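Local coordinates for putative membrane anchored protein (Corynebacterium diphtheriae, PDB 3LSO) that is of unknown function but is probably held at the bacterial cell surface by a membrane anchor, displaying a chain of beta-rich domains, at residues F154-T159 against T178-P183; Q207-T212 against I252-S257; G258-T263 against I282-E287. All blocks are in the same frame, centred on the assembly; numbering follows the deposited sequence.

Interaction 1 of 3, residues F154-T159 against T178-P183; sequences FIPEKT and TNADKP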
ATOM      1  N   PHE B 154       2.186 -27.297  -5.415  1.00 39.33           N
ATOM      2  CA  PHE B 154       1.894 -28.613  -4.870  1.00 39.52           C
ATOM      3  C   PHE B 154       1.817 -29.703  -5.944  1.00 39.78           C
ATOM      4  O   PHE B 154       0.741 -29.998  -6.469  1.00 39.95           O
ATOM      5  CB  PHE B 154       0.614 -28.585  -4.016  1.00 39.54           C
ATOM      6  CG  PHE B 154       0.742 -27.816  -2.713  1.00 39.80           C
ATOM      7  CD1 PHE B 154       1.974 -27.321  -2.270  1.00 40.45           C
ATOM      8  CD2 PHE B 154      -0.373 -27.623  -1.907  1.00 40.14           C
ATOM      9  CE1 PHE B 154       2.078 -26.621  -1.072  1.00 39.81           C
ATOM     10  CE2 PHE B 154      -0.279 -26.929  -0.701  1.00 40.09           C
ATOM     11  CZ  PHE B 154       0.948 -26.430  -0.286  1.00 39.84           C
ATOM     12  N   ILE B 155       2.974 -30.290  -6.257  1.00 39.82           N
ATOM     13  CA  ILE B 155       3.102 -31.428  -7.169  1.00 39.61           C
ATOM     14  C   ILE B 155       2.759 -32.692  -6.392  1.00 39.19           C
ATOM     15  O   ILE B 155       2.947 -32.725  -5.188  1.00 39.13           O
ATOM     16  CB  ILE B 155       4.572 -31.558  -7.672  1.00 39.72           C
ATOM     17  CG1 ILE B 155       5.140 -30.202  -8.104  1.00 40.27           C
ATOM     18  CG2 ILE B 155       4.704 -32.588  -8.803  1.00 40.07           C
ATOM     19  CD1 ILE B 155       4.303 -29.458  -9.132  1.00 42.36           C
ATOM     20  N   PRO B 156       2.239 -33.738  -7.070  1.00 39.09           N
ATOM     21  CA  PRO B 156       2.250 -35.052  -6.397  1.00 38.83           C
ATOM     22  C   PRO B 156       3.668 -35.614  -6.275  1.00 38.63           C
ATOM     23  O   PRO B 156       4.566 -35.195  -7.007  1.00 39.05           O
ATOM     24  CB  PRO B 156       1.402 -35.945  -7.318  1.00 38.66           C
ATOM     25  CG  PRO B 156       1.333 -35.223  -8.631  1.00 38.70           C
ATOM     26  CD  PRO B 156       1.451 -33.755  -8.319  1.00 38.85           C
ATOM     27  N   GLU B 157       3.869 -36.531  -5.340  1.00 38.49           N
ATOM     28  CA  GLU B 157       5.135 -37.239  -5.224  1.00 38.33           C
ATOM     29  C   GLU B 157       5.109 -38.446  -6.146  1.00 37.72           C
ATOM     30  O   GLU B 157       4.050 -39.010  -6.401  1.00 37.39           O
ATOM     31  CB  GLU B 157       5.404 -37.649  -3.769  1.00 38.44           C
ATOM     32  CG  GLU B 157       6.279 -36.641  -2.965  1.00 40.35           C
ATOM     33  CD  GLU B 157       7.765 -36.676  -3.363  1.00 43.32           C
ATOM     34  OE1 GLU B 157       8.212 -37.691  -3.959  1.00 46.36           O
ATOM     35  OE2 GLU B 157       8.492 -35.695  -3.086  1.00 42.90           O
ATOM     36  N   LYS B 158       6.270 -38.827  -6.668  1.00 37.56           N
ATOM     37  CA  LYS B 158       6.369 -39.998  -7.536  1.00 37.48           C
ATOM     38  C   LYS B 158       5.650 -41.206  -6.905  1.00 36.97           C
ATOM     39  O   LYS B 158       4.899 -41.904  -7.588  1.00 37.41           O
ATOM     40  CB  LYS B 158       7.837 -40.299  -7.870  1.00 37.83           C
ATOM     41  CG  LYS B 158       8.075 -41.494  -8.812  1.00 40.00           C
ATOM     42  CD  LYS B 158       7.913 -41.111 -10.287  1.00 43.93           C
ATOM     43  CE  LYS B 158       7.950 -42.346 -11.209  1.00 45.08           C
ATOM     44  NZ  LYS B 158       9.297 -42.572 -11.802  1.00 45.40           N
ATOM     45  N   THR B 159       5.871 -41.433  -5.608  1.00 35.91           N
ATOM     46  CA  THR B 159       5.118 -42.430  -4.844  1.00 35.05           C
ATOM     47  C   THR B 159       4.033 -41.725  -4.059  1.00 34.33           C
ATOM     48  O   THR B 159       4.216 -41.322  -2.906  1.00 34.19           O
ATOM     49  CB  THR B 159       6.018 -43.263  -3.889  1.00 35.29           C
ATOM     50  OG1 THR B 159       7.104 -43.840  -4.634  1.00 36.63           O
ATOM     51  CG2 THR B 159       5.217 -44.375  -3.226  1.00 33.74           C
ATOM     52  N   THR B 178       2.823 -42.602  -9.415  1.00 37.44           N
ATOM     53  CA  THR B 178       2.269 -41.848 -10.531  1.00 37.85           C
ATOM     54  C   THR B 178       3.372 -41.018 -11.188  1.00 38.70           C
ATOM     55  O   THR B 178       4.408 -40.769 -10.565  1.00 38.80           O
ATOM     56  CB  THR B 178       1.092 -40.959 -10.073  1.00 37.70           C
ATOM     57  OG1 THR B 178       0.333 -40.537 -11.210  1.00 38.33           O
ATOM     58  CG2 THR B 178       1.576 -39.745  -9.297  1.00 36.54           C
ATOM     59  N   ASN B 179       3.147 -40.615 -12.444  1.00 39.85           N
ATOM     60  CA  ASN B 179       4.073 -39.752 -13.202  1.00 40.76           C
ATOM     61  C   ASN B 179       3.548 -38.336 -13.421  1.00 41.30           C
ATOM     62  O   ASN B 179       4.033 -37.625 -14.299  1.00 41.42           O
ATOM     63  CB  ASN B 179       4.375 -40.351 -14.583  1.00 40.79           C
ATOM     64  CG  ASN B 179       5.051 -41.703 -14.514  1.00 41.61           C
ATOM     65  OD1 ASN B 179       5.689 -42.062 -13.516  1.00 44.26           O
ATOM     66  ND2 ASN B 179       4.911 -42.470 -15.581  1.00 40.64           N
ATOM     67  N   ALA B 180       2.552 -37.924 -12.651  1.00 42.10           N
ATOM     68  CA  ALA B 180       1.947 -36.620 -12.869  1.00 43.24           C
ATOM     69  C   ALA B 180       2.810 -35.446 -12.377  1.00 44.00           C
ATOM     70  O   ALA B 180       3.440 -35.517 -11.312  1.00 44.44           O
ATOM     71  CB  ALA B 180       0.566 -36.566 -12.260  1.00 43.26           C
ATOM     72  N   ASP B 181       2.826 -34.380 -13.176  1.00 44.63           N
ATOM     73  CA  ASP B 181       3.565 -33.150 -12.899  1.00 45.07           C
ATOM     74  C   ASP B 181       2.564 -32.056 -12.666  1.00 45.00           C
ATOM     75  O   ASP B 181       2.914 -30.988 -12.160  1.00 45.22           O
ATOM     76  CB  ASP B 181       4.397 -32.715 -14.119  1.00 45.37           C
ATOM     77  CG  ASP B 181       5.288 -33.822 -14.661  1.00 46.75           C
ATOM     78  OD1 ASP B 181       5.909 -34.545 -13.840  1.00 49.44           O
ATOM     79  OD2 ASP B 181       5.373 -33.966 -15.906  1.00 46.56           O
ATOM     80  N   LYS B 182       1.325 -32.306 -13.084  1.00 44.97           N
ATOM     81  CA  LYS B 182       0.291 -31.277 -13.051  1.00 44.90           C
ATOM     82  C   LYS B 182      -0.160 -31.079 -11.613  1.00 44.58           C
ATOM     83  O   LYS B 182      -0.622 -32.031 -10.973  1.00 44.62           O
ATOM     84  CB  LYS B 182      -0.858 -31.586 -14.018  1.00 44.94           C
ATOM     85  CG  LYS B 182      -0.420 -31.435 -15.481  1.00 45.37           C
ATOM     86  CD  LYS B 182      -1.576 -31.526 -16.467  1.00 45.77           C
ATOM     87  CE  LYS B 182      -1.063 -31.595 -17.898  1.00 44.90           C
ATOM     88  NZ  LYS B 182      -2.192 -31.748 -18.837  1.00 44.98           N
ATOM     89  N   PRO B 183       0.024 -29.842 -11.096  1.00 44.16           N
ATOM     90  CA  PRO B 183      -0.035 -29.520  -9.666  1.00 43.65           C
ATOM     91  C   PRO B 183      -1.448 -29.291  -9.136  1.00 43.23           C
ATOM     92  O   PRO B 183      -2.244 -28.604  -9.762  1.00 43.24           O
ATOM     93  CB  PRO B 183       0.793 -28.223  -9.563  1.00 43.85           C
ATOM     94  CG  PRO B 183       1.273 -27.897 -11.013  1.00 43.67           C
ATOM     95  CD  PRO B 183       0.343 -28.647 -11.904  1.00 43.87           C
TER
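Ile155 runs alongside Pro183, with its CD1 resting 3.7 Å from CB of Pro183. The isoleucine reaches there because CG1 stands opposite its own carbonyl carbon (chi1 -46°) and CD1 then folds over toward the loop. The same methyl also meets the backbone, lying 3.7 Å from Asp181 O. One residue on, Pro156 points toward 178-183 and touches it with CG, which lies 3.9 Å from CB of Ala180. The compact ring and the small methyl allow close approach, and Pro156 CG is also 3.4 Å from Ala180 O. Thr178 divides its two branches: CG2 is directed at Glu157 O, while OG1 is bonded to the backbone O of Asp29, so the methyl serves this contact and the hydroxyl the neighbouring strand 25-36. At the solvent-facing end, Lys158 and Asn179 run next to each other. The lysine chain, extended at chi1 and bent at chi2 (83°), passes its CD over Thr178 O at 3.5 Å, and its aliphatic part does the touching. Between the backbones of the same residues, Thr178 N donates to Lys158 O across 2.9 Å. Residues 178-183 link strands 170-177 and 185-190, which both pair antiparallel with strand 150-167, in a domain whose family belongs to the E-set clan and which is therefore probably immunoglobulin-like.

Interaction 2 of 3, residues Q207-T212 against I252-S257; sequences QDVQIT and IIFDTS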
ATOM      1  N   GLN B 207       6.198  24.228  12.892  1.00 33.87           N
ATOM      2  CA  GLN B 207       5.109  23.647  13.679  1.00 34.88           C
ATOM      3  C   GLN B 207       5.385  22.170  14.061  1.00 34.77           C
ATOM      4  O   GLN B 207       6.211  21.496  13.450  1.00 34.43           O
ATOM      5  CB  GLN B 207       3.757  23.825  12.971  1.00 35.31           C
ATOM      6  CG  GLN B 207       3.421  22.720  11.951  1.00 37.10           C
ATOM      7  CD  GLN B 207       2.296  23.101  10.967  1.00 39.28           C
ATOM      8  OE1 GLN B 207       1.681  24.181  11.071  1.00 39.99           O
ATOM      9  NE2 GLN B 207       2.019  22.200  10.014  1.00 38.44           N
ATOM     10  N   ASP B 208       4.702  21.690  15.093  1.00 35.15           N
ATOM     11  CA  ASP B 208       4.827  20.299  15.502  1.00 35.39           C
ATOM     12  C   ASP B 208       4.133  19.384  14.524  1.00 35.41           C
ATOM     13  O   ASP B 208       3.048  19.686  14.043  1.00 35.77           O
ATOM     14  CB  ASP B 208       4.236  20.097  16.888  1.00 35.51           C
ATOM     15  CG  ASP B 208       5.251  20.311  17.985  1.00 36.11           C
ATOM     16  OD1 ASP B 208       6.179  19.469  18.096  1.00 35.62           O
ATOM     17  OD2 ASP B 208       5.108  21.308  18.736  1.00 36.74           O
ATOM     18  N   VAL B 209       4.770  18.268  14.215  1.00 35.40           N
ATOM     19  CA  VAL B 209       4.215  17.320  13.262  1.00 35.63           C
ATOM     20  C   VAL B 209       4.266  15.929  13.853  1.00 35.75           C
ATOM     21  O   VAL B 209       5.349  15.374  14.062  1.00 35.71           O
ATOM     22  CB  VAL B 209       4.987  17.334  11.932  1.00 35.70           C
ATOM     23  CG1 VAL B 209       4.446  16.263  10.981  1.00 35.35           C
ATOM     24  CG2 VAL B 209       4.934  18.722  11.308  1.00 35.69           C
ATOM     25  N   GLN B 210       3.089  15.377  14.128  1.00 36.04           N
ATOM     26  CA  GLN B 210       2.990  14.048  14.715  1.00 36.08           C
ATOM     27  C   GLN B 210       3.223  12.977  13.658  1.00 35.80           C
ATOM     28  O   GLN B 210       2.662  13.034  12.574  1.00 36.12           O
ATOM     29  CB  GLN B 210       1.644  13.852  15.421  1.00 35.97           C
ATOM     30  CG  GLN B 210       1.621  12.613  16.320  1.00 37.26           C
ATOM     31  CD  GLN B 210       0.565  12.662  17.415  1.00 38.57           C
ATOM     32  OE1 GLN B 210       0.282  13.722  17.985  1.00 40.64           O
ATOM     33  NE2 GLN B 210      -0.008  11.507  17.728  1.00 38.33           N
ATOM     34  N   ILE B 211       4.076  12.016  13.979  1.00 35.63           N
ATOM     35  CA  ILE B 211       4.358  10.900  13.096  1.00 35.61           C
ATOM     36  C   ILE B 211       4.151   9.623  13.882  1.00 35.68           C
ATOM     37  O   ILE B 211       4.620   9.509  15.015  1.00 36.01           O
ATOM     38  CB  ILE B 211       5.819  10.920  12.598  1.00 35.46           C
ATOM     39  CG1 ILE B 211       6.132  12.186  11.819  1.00 34.41           C
ATOM     40  CG2 ILE B 211       6.086   9.736  11.701  1.00 36.78           C
ATOM     41  CD1 ILE B 211       5.219  12.437  10.690  1.00 33.94           C
ATOM     42  N   THR B 212       3.484   8.653  13.269  1.00 35.69           N
ATOM     43  CA  THR B 212       3.116   7.413  13.948  1.00 35.77           C
ATOM     44  C   THR B 212       3.396   6.169  13.094  1.00 36.10           C
ATOM     45  O   THR B 212       2.958   6.079  11.942  1.00 36.73           O
ATOM     46  CB  THR B 212       1.644   7.491  14.379  1.00 35.61           C
ATOM     47  OG1 THR B 212       1.558   8.350  15.518  1.00 35.76           O
ATOM     48  CG2 THR B 212       1.073   6.132  14.732  1.00 35.83           C
ATOM     49  N   ILE B 252       7.826  16.024  15.312  1.00 29.79           N
ATOM     50  CA  ILE B 252       9.013  16.693  14.755  1.00 30.16           C
ATOM     51  C   ILE B 252       8.749  18.097  14.218  1.00 30.50           C
ATOM     52  O   ILE B 252       7.642  18.408  13.782  1.00 31.54           O
ATOM     53  CB  ILE B 252       9.659  15.860  13.659  1.00 30.16           C
ATOM     54  CG1 ILE B 252       8.654  15.531  12.569  1.00 29.83           C
ATOM     55  CG2 ILE B 252      10.226  14.559  14.232  1.00 30.43           C
ATOM     56  CD1 ILE B 252       9.233  14.569  11.577  1.00 31.03           C
ATOM     57  N   ILE B 253       9.763  18.953  14.242  1.00 30.25           N
ATOM     58  CA  ILE B 253       9.586  20.317  13.753  1.00 29.81           C
ATOM     59  C   ILE B 253      10.494  20.523  12.548  1.00 29.80           C
ATOM     60  O   ILE B 253      11.699  20.395  12.672  1.00 30.69           O
ATOM     61  CB  ILE B 253       9.911  21.351  14.864  1.00 29.65           C
ATOM     62  CG1 ILE B 253       8.975  21.153  16.067  1.00 29.55           C
ATOM     63  CG2 ILE B 253       9.817  22.757  14.321  1.00 28.46           C
ATOM     64  CD1 ILE B 253       9.419  21.830  17.374  1.00 28.33           C
ATOM     65  N   PHE B 254       9.942  20.833  11.386  1.00 29.20           N
ATOM     66  CA  PHE B 254      10.802  21.032  10.230  1.00 28.96           C
ATOM     67  C   PHE B 254      11.429  22.420  10.196  1.00 29.39           C
ATOM     68  O   PHE B 254      10.865  23.388  10.703  1.00 29.30           O
ATOM     69  CB  PHE B 254      10.037  20.776   8.946  1.00 28.71           C
ATOM     70  CG  PHE B 254       9.631  19.348   8.765  1.00 28.28           C
ATOM     71  CD1 PHE B 254       8.315  18.956   8.987  1.00 27.86           C
ATOM     72  CD2 PHE B 254      10.559  18.388   8.373  1.00 28.54           C
ATOM     73  CE1 PHE B 254       7.926  17.640   8.823  1.00 26.58           C
ATOM     74  CE2 PHE B 254      10.174  17.056   8.208  1.00 28.25           C
ATOM     75  CZ  PHE B 254       8.860  16.687   8.431  1.00 27.36           C
ATOM     76  N   ASP B 255      12.600  22.514   9.580  1.00 29.74           N
ATOM     77  CA  ASP B 255      13.297  23.788   9.469  1.00 29.65           C
ATOM     78  C   ASP B 255      13.061  24.452   8.128  1.00 29.22           C
ATOM     79  O   ASP B 255      12.936  25.659   8.065  1.00 29.55           O
ATOM     80  CB  ASP B 255      14.786  23.563   9.632  1.00 30.48           C
ATOM     81  CG  ASP B 255      15.168  23.214  11.048  1.00 31.28           C
ATOM     82  OD1 ASP B 255      14.808  24.018  11.937  1.00 31.34           O
ATOM     83  OD2 ASP B 255      15.834  22.159  11.249  1.00 31.45           O
ATOM     84  N   THR B 256      13.001  23.650   7.064  1.00 28.56           N
ATOM     85  CA  THR B 256      12.948  24.127   5.679  1.00 27.43           C
ATOM     86  C   THR B 256      11.869  23.363   4.918  1.00 27.04           C
ATOM     87  O   THR B 256      11.617  22.197   5.216  1.00 27.05           O
ATOM     88  CB  THR B 256      14.303  23.854   4.954  1.00 27.58           C
ATOM     89  OG1 THR B 256      14.627  22.464   5.044  1.00 26.60           O
ATOM     90  CG2 THR B 256      15.455  24.673   5.563  1.00 27.38           C
ATOM     91  N   SER B 257      11.244  23.993   3.931  1.00 26.13           N
ATOM     92  CA  SER B 257      10.282  23.278   3.095  1.00 25.61           C
ATOM     93  C   SER B 257      10.974  22.278   2.144  1.00 25.82           C
ATOM     94  O   SER B 257      12.190  22.356   1.919  1.00 25.62           O
ATOM     95  CB  SER B 257       9.330  24.243   2.354  1.00 25.42           C
ATOM     96  OG  SER B 257       9.952  24.950   1.305  1.00 23.87           O
TER
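Val209 and Ile252 form an antiparallel hydrogen-bonded pair, CA atoms 5.1 Å apart, joining strands 208-214 and 247-253 in the three-stranded antiparallel sheet of what is probably an immunoglobulin-like beta-sandwich. Ile252 N gives the stronger bond, 2.8 Å to Val209 O with an N-H...O angle of 155°; the return bond, from Val209 N to Ile252 O, is weak and bent. Beyond this pair the pairing becomes irregular: Gln207 O receives a CA-H...O contact from CA of Ile253, Phe254 bonds to the backbone of Lys206, and the chain then runs on as a loop toward Ser257. The side chains of Val209, Ile211 and Ile252 turn to the sandwich interior, as suits branched aliphatic residues whose bulk lies close to the backbone. Ile252 carries CG1 in the crowded position between its N and its carbonyl carbon (chi1 56°), and the extended remainder brings CD1 to 3.9 Å from CG1 of Ile211, the two chains meeting at a slant. Strand 226-231 lies across from them, with Val231 against Ile252 and Phe229 against Ile211. On the solvent side CG1 and CD1 of Ile253 come near OD1 of Asp208, which is hydrogen-bonded to the hydroxyl of Ser251. Phe254, buried although it belongs to the loop, turns back at about a right angle to Val209, placing ring atom CE1 4.0 Å from Val209 CG2.

Interaction 3 of 3, residues G258-T263 against I282-E287; sequences GSKTIT and IPVVTE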
ATOM      1  N   GLY B 258      10.183  21.338   1.618  1.00 25.77           N
ATOM      2  CA  GLY B 258      10.633  20.273   0.710  1.00 26.12           C
ATOM      3  C   GLY B 258       9.798  18.991   0.826  1.00 26.44           C
ATOM      4  O   GLY B 258       8.986  18.860   1.737  1.00 26.78           O
ATOM      5  N   SER B 259       9.975  18.049  -0.102  1.00 26.42           N
ATOM      6  CA  SER B 259       9.473  16.694   0.097  1.00 25.84           C
ATOM      7  C   SER B 259      10.377  16.062   1.111  1.00 25.89           C
ATOM      8  O   SER B 259      11.562  15.865   0.856  1.00 26.54           O
ATOM      9  CB  SER B 259       9.509  15.877  -1.178  1.00 25.22           C
ATOM     10  OG  SER B 259       8.557  16.370  -2.087  1.00 26.16           O
ATOM     11  N   LYS B 260       9.822  15.767   2.272  1.00 25.60           N
ATOM     12  CA  LYS B 260      10.566  15.132   3.326  1.00 25.95           C
ATOM     13  C   LYS B 260      10.278  13.637   3.326  1.00 26.62           C
ATOM     14  O   LYS B 260       9.133  13.222   3.157  1.00 27.41           O
ATOM     15  CB  LYS B 260      10.201  15.779   4.649  1.00 25.59           C
ATOM     16  CG  LYS B 260      10.347  17.307   4.593  1.00 26.17           C
ATOM     17  CD  LYS B 260      11.785  17.748   4.814  1.00 25.39           C
ATOM     18  CE  LYS B 260      11.936  19.224   4.616  1.00 25.59           C
ATOM     19  NZ  LYS B 260      13.378  19.613   4.520  1.00 26.98           N
ATOM     20  N   THR B 261      11.324  12.826   3.465  1.00 27.23           N
ATOM     21  CA  THR B 261      11.196  11.374   3.452  1.00 27.36           C
ATOM     22  C   THR B 261      11.252  10.877   4.882  1.00 27.51           C
ATOM     23  O   THR B 261      12.251  11.051   5.574  1.00 27.90           O
ATOM     24  CB  THR B 261      12.327  10.737   2.659  1.00 27.05           C
ATOM     25  OG1 THR B 261      12.198  11.088   1.275  1.00 29.53           O
ATOM     26  CG2 THR B 261      12.231   9.276   2.738  1.00 27.91           C
ATOM     27  N   ILE B 262      10.157  10.289   5.334  1.00 27.63           N
ATOM     28  CA  ILE B 262      10.100   9.741   6.668  1.00 27.41           C
ATOM     29  C   ILE B 262      10.274   8.244   6.554  1.00 28.49           C
ATOM     30  O   ILE B 262       9.640   7.585   5.707  1.00 28.19           O
ATOM     31  CB  ILE B 262       8.764  10.060   7.354  1.00 27.24           C
ATOM     32  CG1 ILE B 262       8.411  11.546   7.197  1.00 27.01           C
ATOM     33  CG2 ILE B 262       8.793   9.663   8.821  1.00 25.28           C
ATOM     34  CD1 ILE B 262       9.470  12.514   7.753  1.00 26.97           C
ATOM     35  N   THR B 263      11.157   7.714   7.398  1.00 29.33           N
ATOM     36  CA  THR B 263      11.408   6.287   7.433  1.00 29.88           C
ATOM     37  C   THR B 263      11.232   5.812   8.858  1.00 30.68           C
ATOM     38  O   THR B 263      11.659   6.502   9.805  1.00 31.75           O
ATOM     39  CB  THR B 263      12.800   5.955   6.891  1.00 29.75           C
ATOM     40  OG1 THR B 263      12.935   6.521   5.575  1.00 29.76           O
ATOM     41  CG2 THR B 263      12.988   4.450   6.798  1.00 29.54           C
ATOM     42  N   ILE B 282       6.390  13.366   3.020  1.00 29.77           N
ATOM     43  CA  ILE B 282       5.544  14.490   3.402  1.00 29.62           C
ATOM     44  C   ILE B 282       5.995  15.761   2.724  1.00 29.34           C
ATOM     45  O   ILE B 282       7.130  16.184   2.905  1.00 29.05           O
ATOM     46  CB  ILE B 282       5.648  14.829   4.867  1.00 29.81           C
ATOM     47  CG1 ILE B 282       5.241  13.658   5.742  1.00 32.05           C
ATOM     48  CG2 ILE B 282       4.720  16.011   5.198  1.00 30.54           C
ATOM     49  CD1 ILE B 282       5.549  13.931   7.236  1.00 34.78           C
ATOM     50  N   PRO B 283       5.095  16.407   1.979  1.00 29.02           N
ATOM     51  CA  PRO B 283       5.472  17.669   1.426  1.00 29.21           C
ATOM     52  C   PRO B 283       5.388  18.712   2.511  1.00 29.51           C
ATOM     53  O   PRO B 283       4.331  18.878   3.120  1.00 30.20           O
ATOM     54  CB  PRO B 283       4.379  17.934   0.387  1.00 29.06           C
ATOM     55  CG  PRO B 283       3.550  16.710   0.353  1.00 29.05           C
ATOM     56  CD  PRO B 283       3.704  16.082   1.656  1.00 28.88           C
ATOM     57  N   VAL B 284       6.483  19.414   2.758  1.00 29.48           N
ATOM     58  CA  VAL B 284       6.461  20.478   3.728  1.00 29.82           C
ATOM     59  C   VAL B 284       6.586  21.822   3.032  1.00 31.12           C
ATOM     60  O   VAL B 284       7.483  22.035   2.236  1.00 31.96           O
ATOM     61  CB  VAL B 284       7.529  20.258   4.769  1.00 29.34           C
ATOM     62  CG1 VAL B 284       7.667  21.445   5.654  1.00 29.16           C
ATOM     63  CG2 VAL B 284       7.151  19.079   5.594  1.00 28.83           C
ATOM     64  N   VAL B 285       5.660  22.720   3.318  1.00 32.22           N
ATOM     65  CA  VAL B 285       5.589  24.005   2.640  1.00 33.47           C
ATOM     66  C   VAL B 285       5.900  25.120   3.650  1.00 35.10           C
ATOM     67  O   VAL B 285       5.780  24.900   4.864  1.00 35.40           O
ATOM     68  CB  VAL B 285       4.173  24.201   2.044  1.00 33.25           C
ATOM     69  CG1 VAL B 285       3.954  23.286   0.855  1.00 32.14           C
ATOM     70  CG2 VAL B 285       3.111  23.927   3.097  1.00 32.52           C
ATOM     71  N   THR B 286       6.277  26.308   3.166  1.00 36.79           N
ATOM     72  CA  THR B 286       6.586  27.450   4.053  1.00 38.49           C
ATOM     73  C   THR B 286       5.388  27.911   4.906  1.00 39.65           C
ATOM     74  O   THR B 286       5.368  27.730   6.127  1.00 39.89           O
ATOM     75  CB  THR B 286       7.130  28.632   3.244  1.00 38.63           C
ATOM     76  OG1 THR B 286       8.261  28.183   2.490  1.00 39.29           O
ATOM     77  CG2 THR B 286       7.542  29.791   4.167  1.00 38.22           C
ATOM     78  N   GLU B 287       4.402  28.512   4.248  1.00 40.97           N
ATOM     79  CA  GLU B 287       3.137  28.887   4.875  1.00 41.71           C
ATOM     80  C   GLU B 287       2.040  28.322   3.963  1.00 41.00           C
ATOM     81  O   GLU B 287       2.198  28.250   2.725  1.00 40.57           O
ATOM     82  CB  GLU B 287       3.045  30.433   4.976  1.00 42.69           C
ATOM     83  CG  GLU B 287       2.008  31.054   5.958  1.00 45.84           C
ATOM     84  CD  GLU B 287       1.770  32.577   5.712  1.00 51.14           C
ATOM     85  OE1 GLU B 287       2.637  33.267   5.096  1.00 51.73           O
ATOM     86  OE2 GLU B 287       0.694  33.083   6.132  1.00 52.98           O
TER
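Ile262 and Ile282 meet on the inward face of a beta hairpin, strands 258-267 and 278-285, in the five-stranded sheet of the probable immunoglobulin-like sandwich. Both isoleucines have CG1 opposite the carbonyl carbon, but they differ farther out: Ile282 is extended (chi2 171°), whereas Ile262 is bent at chi2. The extended tip crosses at a slant, so that CD1 of Ile282 packs 3.7 Å from CG1 of Ile262. Lys260 shares this face with a different strategy. Its chain turns at chi2 (-82°), CG touching CG2 of Val284 at 3.8 Å while the end leads away, and NZ finds the hydroxyl of Thr256. A lysine thus lends a methylene to the valine, beside Phe254, and still brings its NZ to a polar partner. Gly258 lies opposite Val284 with a phi of 150°, where a beta carbon would press on the preceding carbonyl oxygen; glycine therefore suits the start of the strand. Pro283 occupies a non-hydrogen-bonded position beside Ser259, where the missing N-H costs this pairing nothing. Ser259, on the same face as Pro283, sends OG to Glu452. The flanking bonds Val284 N to Gly258 O and Lys260 N to Ile282 O are short, each 2.8 Å, with donors tilted out of the carbonyl plane. The second bond of the Lys260–Ile282 pair, Ile282 N to Lys260 O, lies in the carbonyl plane, also at 2.8 Å.

Interaction 1 belongs to the N-terminal domain and stands alone: its centre is about 58 Å from that of interaction 2 and about 55 Å from that of interaction 3, on the opposite side of the chain's centre. Interactions 2 and 3, centres only about 8 Å apart, lie in the two sheets, one each, of what is probably one sandwich, and segment 252-257 leads straight into 258-263. Phe254 links them, its CD1 lying 3.6 Å from CG2 of Val284 and its CE2 3.6 Å from CG of Lys260. Ile211 packs on Ile262 and Ile282, so Ile211, Ile262 and Ile282 share one hydrophobic core.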